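Local structure of fructooligosaccharide ABC transporter substrate-binding protein FusA (Streptococcus pneumoniae, 5G5Y) at residues 203-206 with 207-211; 248-252 with 253-257; 318-321 with 322-326; 456-459 with 460-464. The protein binds short- and long-chain fructooligosaccharides, preferring tetrasaccharides and larger, and delivers them to the FusB-FusC-MsmK importer of the cell membrane. All blocks are in the same frame, centred on the assembly; numbering follows the deposited sequence.

The four contacts are local and follow one another along the chain without touching. Interactions 1 and 4 both adjoin the second calcium site: I203 of interaction 1 lies beside N224, with its side chain about 7 Å from a calcium ion, and W463 of interaction 4 is about 8 Å from a calcium ion; their centres are 20 Å apart. Interaction 2 is closest to the sugar site, since W252 comes within about 4 Å of N274, a substrate-binding residue; its nearest atoms are about 8 Å from interaction 4 and 12 Å from interaction 1. Interaction 3 stands apart, across the centre of the chain from the others, 41 to 59 Å away between centres.

Interaction 1: 203-206 with 207-211; sequences IGDN and DDHLV
N206 OD1 is gripped by two backbone amides: L210 N, just past the turn, donates over 3.2 Å in a nearly straight bond (168°), and D208 N, within the turn, adds a weak one at 3.0 Å. The other end of the same amide works in reverse, N206 ND2 giving a hydrogen to L210 O at 3.0 Å, with that oxygen lying almost in the amide plane. Asparagine suits the place because one flat group can both accept from and donate to the backbone of L210. Its CG is turned between the backbone N and the carbonyl carbon (chi1 59°), which swings the amide back over the turn. Residues N206 to H209 form a type I beta turn, closed by H209 N donating to N206 O at 2.8 Å, and the chain then enters strand 210-211, which pairs with strand 218-220 beside the second calcium site. H209 also reaches back with its ring: ND1 donates to the syn lone pair of D205 OD1 at 2.9 Å, nearly straight, with carboxylate and imidazole only 12° from coplanar. Such a near-coplanar bond restrains the rotation of the ring, and D205 OD1 is itself held by T221. V211 CG1 packs against N206 ND2 at 3.7 Å, while its other methyl, CG2, meets I203 CG2 at 4.1 Å, the two side chains crossing at about a right angle.

Interaction 2: 248-252 with 253-257; sequences FEHDW and NSYIA
The chain is extended at H250 and D251 and then enters helix 252-260, with D251 at the N-cap, and the first helical bonds span the two segments: Y255 N donates to D251 O at 3.1 Å and I256 N to W252 O at 3.0 Å. The side chain of D251 folds over the helix start, its CG set between the backbone N and the carbonyl carbon (chi1 67°), and OD1 accepts from S254 N at 3.0 Å. A short carboxylate is well suited to this, since it can meet an amide of the first turn that has no helical carbonyl before it. One turn on, I256 lays its CG2 methyl over the centre of the six-membered ring of W252, 3.5 Å from the centroid and 7° off the normal, a CH-pi contact. On another flank Y255 turns its edge to the face of H250 in an offset edge-to-face pair, the planes at 74° and Y255 CD1 3.6 Å from H250 CE1. Both rings are tied down at their polar ends, H250 NE2 to F185 O and Y255 OH to F268 O, which restrains both rings. W252 lies beside N274, a substrate-binding residue. The negative carboxylate of D251 sits at the N-terminal end of the helix, where the partial positive charge of the helix start would be expected to favour the ionised carboxylate.

Interaction 3: 318-321 with 322-326; sequences NLEL and TAKWI
The N-terminal turn of helix 319-329 joins N318 to T322, with N318 at the N-cap position although its side chain makes no capping bond. Along the backbone, T322 N, A323 N, K324 N and W325 N donate in turn to the carbonyls of N318, L319, E320 and L321, four successive i to i+4 bonds of ordinary alpha-helical length.

The hydroxyl of T322 joins this pattern. It donates to N318 O at 2.9 Å, arriving 44° out of the carbonyl plane, so that oxygen takes two bonds from the same residue, the amide in the plane and OG1 above it. The torsion that places OG1 beside the backbone N and anti to the carbonyl carbon (chi1 -62°) points it back along the helix. OG1 also accepts from N316 ND2, which ties the preceding loop to the first turn; threonine fits because its hydroxyl does this while its methyl branch suits a buried place.

The apolar residues face the domain: L319 touches L87 and I312, L321 lies on L5 of strand 3-10, A323 is small enough to sit close against L87 and M92, and W325 meets F7 edge-to-face. Helix 319-329 thus covers strands 3-10 and 310-312 of the mixed sheet that also holds strands 34-41 and 61-63.

The charged pair lies on the exposed side, beside Y91 of helix 85-91. E320 and K324, both extended beyond CG, run side by side in the same direction, E320 CG and K324 CE 3.9 Å apart. The salt bridge closes at 2.9 Å, K324 NZ reaching E320 OE2 on its anti lone pair.

Interaction 4: 456-459 with 460-464; sequences NGNI and DTEWD
A tight loop between two long helices, 429-455 and 459-472, holds this contact, and N458 is the N-cap residue of the second. G457 leaves the first helix with a positive phi of 106°, and at its backbone angles a CB would press on the carbonyl oxygen of N456, which suits glycine. N458 makes no capping bond with its side chain; instead its amide crosses to E462, where ND2 donates to OE2 at 2.9 Å, on the anti side and 29° out of the carboxylate plane. The amide and carboxylate planes stand 87° apart. The opposite end of the amide is served by solvent: two waters donate to N458 OD1, at 2.6 and 2.7 Å, and both are hydrogen-bonded to the hydroxyl of T461. Backbone bonds to the carbonyls of N458 and I459 are weak, W463 N reaching I459 O at 2.9 Å but at a bent angle. On the buried flank I459 and W463 run side by side, I459 CD1 lying 3.9 Å from W463 CE3, an extended aliphatic arm alongside the indole. The other carboxylate oxygen of E462 is held by K449 and W453 of helix 429-455. I459 and W463 face helix 225-239, where K228 makes a cation-pi contact with the W463 ring and K232 pairs with D460, and the W463 side chain lies about 5 Å from that of D223, a ligand of the second calcium ion.

Interaction 1: 203-206 with 207-211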
loop_
_atom_site.group_PDB
_atom_site.type_symbol
_atom_site.label_atom_id
_atom_site.label_comp_id
_atom_site.label_asym_id
_atom_site.label_seq_id
_atom_site.Cartn_x
_atom_site.Cartn_y
_atom_site.Cartn_z
ATOM N N ILE A 203 -2.302 -8.761 19.807
ATOM C CA ILE A 203 -3.230 -8.127 18.844
ATOM C C ILE A 203 -2.585 -7.061 17.966
ATOM O O ILE A 203 -2.600 -7.159 16.714
ATOM C CB ILE A 203 -4.507 -7.575 19.516
ATOM C CG1 ILE A 203 -5.188 -8.712 20.272
ATOM C CG2 ILE A 203 -5.443 -7.020 18.461
ATOM C CD1 ILE A 203 -6.440 -8.349 21.035
ATOM N N GLY A 204 -2.083 -6.014 18.606
ATOM C CA GLY A 204 -1.335 -4.999 17.897
ATOM C C GLY A 204 -2.221 -3.957 17.248
ATOM O O GLY A 204 -3.342 -3.709 17.701
ATOM N N ASP A 205 -1.700 -3.341 16.198
ATOM C CA ASP A 205 -2.297 -2.136 15.614
ATOM C C ASP A 205 -1.920 -1.987 14.134
ATOM O O ASP A 205 -0.927 -2.540 13.668
ATOM C CB ASP A 205 -1.840 -0.906 16.409
ATOM C CG ASP A 205 -2.663 0.355 16.116
ATOM O OD1 ASP A 205 -3.873 0.223 15.751
ATOM O OD2 ASP A 205 -2.088 1.490 16.267
ATOM N N ASN A 206 -2.706 -1.216 13.394
ATOM C CA ASN A 206 -2.315 -0.843 12.037
ATOM C C ASN A 206 -2.938 0.500 11.710
ATOM O O ASN A 206 -3.663 1.044 12.554
ATOM C CB ASN A 206 -2.686 -1.931 11.038
ATOM C CG ASN A 206 -4.167 -2.242 11.013
ATOM O OD1 ASN A 206 -5.018 -1.344 11.099
ATOM N ND2 ASN A 206 -4.495 -3.515 10.833
ATOM N N ASP A 207 -2.665 1.029 10.521
ATOM C CA ASP A 207 -3.121 2.399 10.179
ATOM C C ASP A 207 -4.632 2.537 10.122
ATOM O O ASP A 207 -5.118 3.645 10.218
ATOM C CB ASP A 207 -2.457 2.886 8.882
ATOM C CG ASP A 207 -0.986 3.224 9.069
ATOM O OD1 ASP A 207 -0.533 3.327 10.245
ATOM O OD2 ASP A 207 -0.267 3.399 8.054
ATOM N N ASP A 208 -5.369 1.440 9.937
ATOM C CA ASP A 208 -6.847 1.461 10.018
ATOM C C ASP A 208 -7.385 1.219 11.440
ATOM O O ASP A 208 -8.587 1.292 11.658
ATOM C CB ASP A 208 -7.446 0.368 9.141
ATOM C CG ASP A 208 -7.080 0.522 7.673
ATOM O OD1 ASP A 208 -7.189 1.631 7.132
ATOM O OD2 ASP A 208 -6.664 -0.477 7.047
ATOM N N HIS A 209 -6.496 0.903 12.387
ATOM C CA HIS A 209 -6.860 0.428 13.726
ATOM C C HIS A 209 -7.893 -0.694 13.666
ATOM O O HIS A 209 -8.814 -0.744 14.485
ATOM C CB HIS A 209 -7.352 1.559 14.619
ATOM C CG HIS A 209 -6.452 2.750 14.638
ATOM N ND1 HIS A 209 -5.130 2.676 15.019
ATOM C CD2 HIS A 209 -6.673 4.039 14.294
ATOM C CE1 HIS A 209 -4.563 3.859 14.859
ATOM N NE2 HIS A 209 -5.480 4.705 14.441
ATOM N N LEU A 210 -7.763 -1.558 12.670
ATOM C CA LEU A 210 -8.746 -2.609 12.458
ATOM C C LEU A 210 -8.091 -3.903 12.010
ATOM O O LEU A 210 -7.447 -3.946 10.955
ATOM C CB LEU A 210 -9.760 -2.153 11.424
ATOM C CG LEU A 210 -11.073 -2.903 11.394
ATOM C CD1 LEU A 210 -11.966 -2.457 12.542
ATOM C CD2 LEU A 210 -11.772 -2.618 10.068
ATOM N N VAL A 211 -8.270 -4.946 12.825
ATOM C CA VAL A 211 -7.879 -6.324 12.446
ATOM C C VAL A 211 -9.107 -7.233 12.396
ATOM O O VAL A 211 -10.200 -6.820 12.788
ATOM C CB VAL A 211 -6.783 -6.888 13.400
ATOM C CG1 VAL A 211 -5.524 -6.046 13.283
ATOM C CG2 VAL A 211 -7.265 -6.960 14.840
#

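Interaction 2: 248-252 with 253-257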
loop_
_atom_site.group_PDB
_atom_site.type_symbol
_atom_site.label_atom_id
_atom_site.label_comp_id
_atom_site.label_asym_id
_atom_site.label_seq_id
_atom_site.Cartn_x
_atom_site.Cartn_y
_atom_site.Cartn_z
ATOM N N PHE A 248 7.831 13.604 17.517
ATOM C CA PHE A 248 6.470 14.074 17.258
ATOM C C PHE A 248 6.373 15.358 16.443
ATOM O O PHE A 248 5.277 15.807 16.131
ATOM C CB PHE A 248 5.712 14.186 18.585
ATOM C CG PHE A 248 5.551 12.878 19.275
ATOM C CD1 PHE A 248 4.475 12.048 18.963
ATOM C CD2 PHE A 248 6.481 12.458 20.235
ATOM C CE1 PHE A 248 4.340 10.817 19.594
ATOM C CE2 PHE A 248 6.342 11.231 20.867
ATOM C CZ PHE A 248 5.272 10.405 20.547
ATOM N N GLU A 249 7.512 15.933 16.065
ATOM C CA GLU A 249 7.556 17.214 15.330
ATOM C C GLU A 249 8.180 17.144 13.947
ATOM O O GLU A 249 7.774 17.866 13.056
ATOM C CB GLU A 249 8.342 18.231 16.151
ATOM C CG GLU A 249 7.574 18.701 17.358
ATOM C CD GLU A 249 8.418 19.542 18.291
ATOM O OE1 GLU A 249 9.573 19.161 18.577
ATOM O OE2 GLU A 249 7.915 20.587 18.754
ATOM N N HIS A 250 9.171 16.296 13.762
ATOM C CA HIS A 250 9.926 16.319 12.512
ATOM C C HIS A 250 9.186 15.749 11.303
ATOM O O HIS A 250 8.171 15.059 11.429
ATOM C CB HIS A 250 11.287 15.669 12.692
ATOM C CG HIS A 250 11.240 14.226 13.086
ATOM N ND1 HIS A 250 12.340 13.588 13.572
ATOM C CD2 HIS A 250 10.243 13.307 13.087
ATOM C CE1 HIS A 250 12.045 12.335 13.862
ATOM N NE2 HIS A 250 10.775 12.139 13.575
ATOM N N ASP A 251 9.697 16.082 10.126
ATOM C CA ASP A 251 9.157 15.608 8.877
ATOM C C ASP A 251 10.134 14.641 8.233
ATOM O O ASP A 251 11.182 14.376 8.785
ATOM C CB ASP A 251 8.761 16.786 7.962
ATOM C CG ASP A 251 9.951 17.629 7.467
ATOM O OD1 ASP A 251 11.143 17.300 7.685
ATOM O OD2 ASP A 251 9.647 18.674 6.847
ATOM N N TRP A 252 9.728 14.060 7.103
ATOM C CA TRP A 252 10.501 13.046 6.393
ATOM C C TRP A 252 11.913 13.545 6.078
ATOM O O TRP A 252 12.888 12.838 6.267
ATOM C CB TRP A 252 9.777 12.701 5.107
ATOM C CG TRP A 252 10.542 11.812 4.148
ATOM C CD1 TRP A 252 11.029 12.167 2.916
ATOM C CD2 TRP A 252 10.834 10.408 4.309
ATOM N NE1 TRP A 252 11.620 11.083 2.308
ATOM C CE2 TRP A 252 11.515 9.988 3.137
ATOM C CE3 TRP A 252 10.603 9.471 5.333
ATOM C CZ2 TRP A 252 11.985 8.677 2.965
ATOM C CZ3 TRP A 252 11.063 8.164 5.161
ATOM C CH2 TRP A 252 11.741 7.778 3.973
ATOM N N ASN A 253 12.005 14.782 5.600
ATOM C CA ASN A 253 13.317 15.376 5.279
ATOM C C ASN A 253 14.264 15.402 6.465
ATOM O O ASN A 253 15.412 15.009 6.340
ATOM C CB ASN A 253 13.146 16.774 4.652
ATOM C CG ASN A 253 12.688 16.704 3.197
ATOM O OD1 ASN A 253 13.020 15.773 2.476
ATOM N ND2 ASN A 253 11.955 17.701 2.761
ATOM N N SER A 254 13.783 15.804 7.629
ATOM C CA SER A 254 14.638 15.793 8.819
ATOM C C SER A 254 15.037 14.381 9.295
ATOM O O SER A 254 16.176 14.127 9.693
ATOM C CB SER A 254 13.963 16.543 9.967
ATOM O OG SER A 254 14.668 16.249 11.168
ATOM N N TYR A 255 14.062 13.467 9.247
ATOM C CA TYR A 255 14.241 12.063 9.670
ATOM C C TYR A 255 15.321 11.391 8.852
ATOM O O TYR A 255 16.230 10.768 9.394
ATOM C CB TYR A 255 12.916 11.339 9.434
ATOM C CG TYR A 255 12.718 9.961 9.988
ATOM C CD1 TYR A 255 12.608 9.750 11.360
ATOM C CD2 TYR A 255 12.492 8.875 9.138
ATOM C CE1 TYR A 255 12.337 8.488 11.879
ATOM C CE2 TYR A 255 12.219 7.611 9.648
ATOM C CZ TYR A 255 12.119 7.425 11.019
ATOM O OH TYR A 255 11.855 6.195 11.557
ATOM N N ILE A 256 15.232 11.518 7.539
ATOM C CA ILE A 256 16.267 10.927 6.679
ATOM C C ILE A 256 17.635 11.644 6.740
ATOM O O ILE A 256 18.654 11.018 6.482
ATOM C CB ILE A 256 15.790 10.712 5.233
ATOM C CG1 ILE A 256 15.644 12.013 4.473
ATOM C CG2 ILE A 256 14.469 9.935 5.226
ATOM C CD1 ILE A 256 15.340 11.805 3.007
ATOM N N ALA A 257 17.673 12.926 7.097
ATOM C CA ALA A 257 18.974 13.600 7.340
ATOM C C ALA A 257 19.701 12.966 8.516
ATOM O O ALA A 257 20.897 12.650 8.439
ATOM C CB ALA A 257 18.773 15.102 7.588
#

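Interaction 3: 318-321 with 322-326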
loop_
_atom_site.group_PDB
_atom_site.type_symbol
_atom_site.label_atom_id
_atom_site.label_comp_id
_atom_site.label_asym_id
_atom_site.label_seq_id
_atom_site.Cartn_x
_atom_site.Cartn_y
_atom_site.Cartn_z
ATOM N N ASN A 318 -18.932 2.021 -28.998
ATOM C CA ASN A 318 -18.110 0.938 -29.506
ATOM C C ASN A 318 -17.717 0.068 -28.306
ATOM O O ASN A 318 -16.525 -0.119 -28.031
ATOM C CB ASN A 318 -16.831 1.484 -30.138
ATOM C CG ASN A 318 -17.076 2.303 -31.360
ATOM O OD1 ASN A 318 -17.008 3.533 -31.321
ATOM N ND2 ASN A 318 -17.337 1.637 -32.466
ATOM N N LEU A 319 -18.717 -0.439 -27.605
ATOM C CA LEU A 319 -18.483 -1.158 -26.354
ATOM C C LEU A 319 -17.695 -2.435 -26.502
ATOM O O LEU A 319 -16.813 -2.726 -25.666
ATOM C CB LEU A 319 -19.777 -1.399 -25.609
ATOM C CG LEU A 319 -20.438 -0.116 -25.111
ATOM C CD1 LEU A 319 -21.763 -0.465 -24.427
ATOM C CD2 LEU A 319 -19.555 0.676 -24.151
ATOM N N GLU A 320 -17.996 -3.196 -27.561
ATOM C CA GLU A 320 -17.292 -4.433 -27.795
ATOM C C GLU A 320 -15.830 -4.174 -28.109
ATOM O O GLU A 320 -14.924 -4.858 -27.556
ATOM C CB GLU A 320 -17.968 -5.258 -28.911
ATOM C CG GLU A 320 -17.172 -6.489 -29.308
ATOM C CD GLU A 320 -17.879 -7.294 -30.415
ATOM O OE1 GLU A 320 -19.004 -6.921 -30.786
ATOM O OE2 GLU A 320 -17.312 -8.307 -30.860
ATOM N N LEU A 321 -15.574 -3.223 -29.000
ATOM C CA LEU A 321 -14.195 -2.842 -29.332
ATOM C C LEU A 321 -13.447 -2.402 -28.057
ATOM O O LEU A 321 -12.305 -2.768 -27.836
ATOM C CB LEU A 321 -14.190 -1.674 -30.313
ATOM C CG LEU A 321 -12.831 -1.324 -30.928
ATOM C CD1 LEU A 321 -12.332 -2.469 -31.791
ATOM C CD2 LEU A 321 -13.018 -0.067 -31.750
ATOM N N THR A 322 -14.093 -1.563 -27.269
ATOM C CA THR A 322 -13.471 -1.014 -26.030
ATOM C C THR A 322 -13.134 -2.151 -25.060
ATOM O O THR A 322 -12.004 -2.201 -24.542
ATOM C CB THR A 322 -14.400 0.026 -25.379
ATOM O OG1 THR A 322 -14.609 1.113 -26.276
ATOM C CG2 THR A 322 -13.829 0.614 -24.091
ATOM N N ALA A 323 -14.082 -3.068 -24.835
ATOM C CA ALA A 323 -13.874 -4.192 -23.912
ATOM C C ALA A 323 -12.731 -5.094 -24.355
ATOM O O ALA A 323 -11.934 -5.520 -23.533
ATOM C CB ALA A 323 -15.145 -5.008 -23.739
ATOM N N LYS A 324 -12.647 -5.366 -25.660
ATOM C CA LYS A 324 -11.540 -6.114 -26.216
ATOM C C LYS A 324 -10.192 -5.427 -26.115
ATOM O O LYS A 324 -9.185 -6.089 -25.857
ATOM C CB LYS A 324 -11.861 -6.563 -27.674
ATOM C CG LYS A 324 -12.965 -7.605 -27.662
ATOM C CD LYS A 324 -13.422 -8.077 -29.061
ATOM C CE LYS A 324 -14.387 -9.243 -28.863
ATOM N NZ LYS A 324 -14.900 -9.711 -30.185
ATOM N N TRP A 325 -10.149 -4.118 -26.319
ATOM C CA TRP A 325 -8.939 -3.339 -26.120
ATOM C C TRP A 325 -8.530 -3.431 -24.638
ATOM O O TRP A 325 -7.360 -3.697 -24.326
ATOM C CB TRP A 325 -9.154 -1.865 -26.521
ATOM C CG TRP A 325 -7.910 -1.085 -26.527
ATOM C CD1 TRP A 325 -7.112 -0.855 -27.593
ATOM C CD2 TRP A 325 -7.270 -0.443 -25.395
ATOM N NE1 TRP A 325 -6.021 -0.112 -27.222
ATOM C CE2 TRP A 325 -6.079 0.137 -25.875
ATOM C CE3 TRP A 325 -7.568 -0.345 -24.031
ATOM C CZ2 TRP A 325 -5.198 0.847 -25.045
ATOM C CZ3 TRP A 325 -6.683 0.344 -23.197
ATOM C CH2 TRP A 325 -5.526 0.955 -23.711
ATOM N N ILE A 326 -9.482 -3.261 -23.745
ATOM C CA ILE A 326 -9.170 -3.351 -22.287
ATOM C C ILE A 326 -8.693 -4.772 -21.964
ATOM O O ILE A 326 -7.681 -4.976 -21.234
ATOM C CB ILE A 326 -10.362 -2.958 -21.401
ATOM C CG1 ILE A 326 -10.701 -1.489 -21.602
ATOM C CG2 ILE A 326 -10.038 -3.181 -19.898
ATOM C CD1 ILE A 326 -12.054 -1.059 -21.084
#

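Interaction 4: 456-459 with 460-464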
loop_
_atom_site.group_PDB
_atom_site.type_symbol
_atom_site.label_atom_id
_atom_site.label_comp_id
_atom_site.label_asym_id
_atom_site.label_seq_id
_atom_site.Cartn_x
_atom_site.Cartn_y
_atom_site.Cartn_z
ATOM N N ASN A 456 3.416 13.244 27.821
ATOM C CA ASN A 456 2.977 13.740 29.135
ATOM C C ASN A 456 2.720 12.601 30.137
ATOM O O ASN A 456 3.040 12.705 31.313
ATOM C CB ASN A 456 1.738 14.618 29.001
ATOM C CG ASN A 456 1.231 15.116 30.356
ATOM O OD1 ASN A 456 1.869 15.929 30.968
ATOM N ND2 ASN A 456 0.128 14.575 30.834
ATOM N N GLY A 457 2.102 11.527 29.676
ATOM C CA GLY A 457 1.743 10.412 30.534
ATOM C C GLY A 457 0.251 10.374 30.818
ATOM O O GLY A 457 -0.567 10.871 30.021
ATOM N N ASN A 458 -0.104 9.740 31.934
ATOM C CA ASN A 458 -1.474 9.711 32.523
ATOM C C ASN A 458 -2.500 8.776 31.831
ATOM O O ASN A 458 -3.699 8.917 32.047
ATOM C CB ASN A 458 -2.079 11.125 32.671
ATOM C CG ASN A 458 -3.181 11.208 33.750
ATOM O OD1 ASN A 458 -3.108 10.554 34.780
ATOM N ND2 ASN A 458 -4.197 12.038 33.517
ATOM N N ILE A 459 -2.049 7.829 31.026
ATOM C CA ILE A 459 -3.002 6.917 30.343
ATOM C C ILE A 459 -3.919 6.138 31.309
ATOM O O ILE A 459 -5.118 6.006 31.037
ATOM C CB ILE A 459 -2.319 5.931 29.354
ATOM C CG1 ILE A 459 -3.385 5.248 28.473
ATOM C CG2 ILE A 459 -1.413 4.925 30.062
ATOM C CD1 ILE A 459 -2.745 4.456 27.335
ATOM N N ASP A 460 -3.389 5.661 32.430
ATOM C CA ASP A 460 -4.218 4.836 33.336
ATOM C C ASP A 460 -5.505 5.561 33.741
ATOM O O ASP A 460 -6.574 4.969 33.690
ATOM C CB ASP A 460 -3.477 4.363 34.605
ATOM C CG ASP A 460 -2.416 3.314 34.321
ATOM O OD1 ASP A 460 -2.470 2.623 33.278
ATOM O OD2 ASP A 460 -1.493 3.181 35.156
ATOM N N THR A 461 -5.415 6.847 34.060
ATOM C CA THR A 461 -6.582 7.581 34.537
ATOM C C THR A 461 -7.503 8.039 33.411
ATOM O O THR A 461 -8.718 8.144 33.603
ATOM C CB THR A 461 -6.148 8.745 35.464
ATOM O OG1 THR A 461 -5.430 8.156 36.548
ATOM C CG2 THR A 461 -7.335 9.484 36.016
ATOM N N GLU A 462 -6.935 8.268 32.231
ATOM C CA GLU A 462 -7.658 8.853 31.121
ATOM C C GLU A 462 -8.283 7.802 30.192
ATOM O O GLU A 462 -9.111 8.163 29.347
ATOM C CB GLU A 462 -6.699 9.724 30.293
ATOM C CG GLU A 462 -6.237 10.964 31.033
ATOM C CD GLU A 462 -5.370 11.905 30.207
ATOM O OE1 GLU A 462 -5.251 11.731 28.958
ATOM O OE2 GLU A 462 -4.858 12.874 30.825
ATOM N N TRP A 463 -7.879 6.540 30.356
ATOM C CA TRP A 463 -8.264 5.471 29.422
ATOM C C TRP A 463 -9.774 5.290 29.289
ATOM O O TRP A 463 -10.300 5.261 28.162
ATOM C CB TRP A 463 -7.558 4.166 29.794
ATOM C CG TRP A 463 -7.840 3.002 28.866
ATOM C CD1 TRP A 463 -8.613 1.916 29.131
ATOM C CD2 TRP A 463 -7.319 2.823 27.548
ATOM N NE1 TRP A 463 -8.615 1.064 28.040
ATOM C CE2 TRP A 463 -7.825 1.600 27.060
ATOM C CE3 TRP A 463 -6.463 3.584 26.725
ATOM C CZ2 TRP A 463 -7.512 1.122 25.789
ATOM C CZ3 TRP A 463 -6.142 3.104 25.473
ATOM C CH2 TRP A 463 -6.665 1.879 25.015
ATOM N N ASP A 464 -10.471 5.183 30.420
ATOM C CA ASP A 464 -11.925 4.926 30.395
ATOM C C ASP A 464 -12.690 6.067 29.718
ATOM O O ASP A 464 -13.566 5.810 28.864
ATOM C CB ASP A 464 -12.492 4.613 31.797
ATOM C CG ASP A 464 -12.193 3.193 32.263
ATOM O OD1 ASP A 464 -11.653 2.361 31.486
ATOM O OD2 ASP A 464 -12.513 2.890 33.434
HETATM O O HOH W 1 -2.884 7.991 35.323
HETATM O O HOH W 2 -4.128 10.900 37.253
#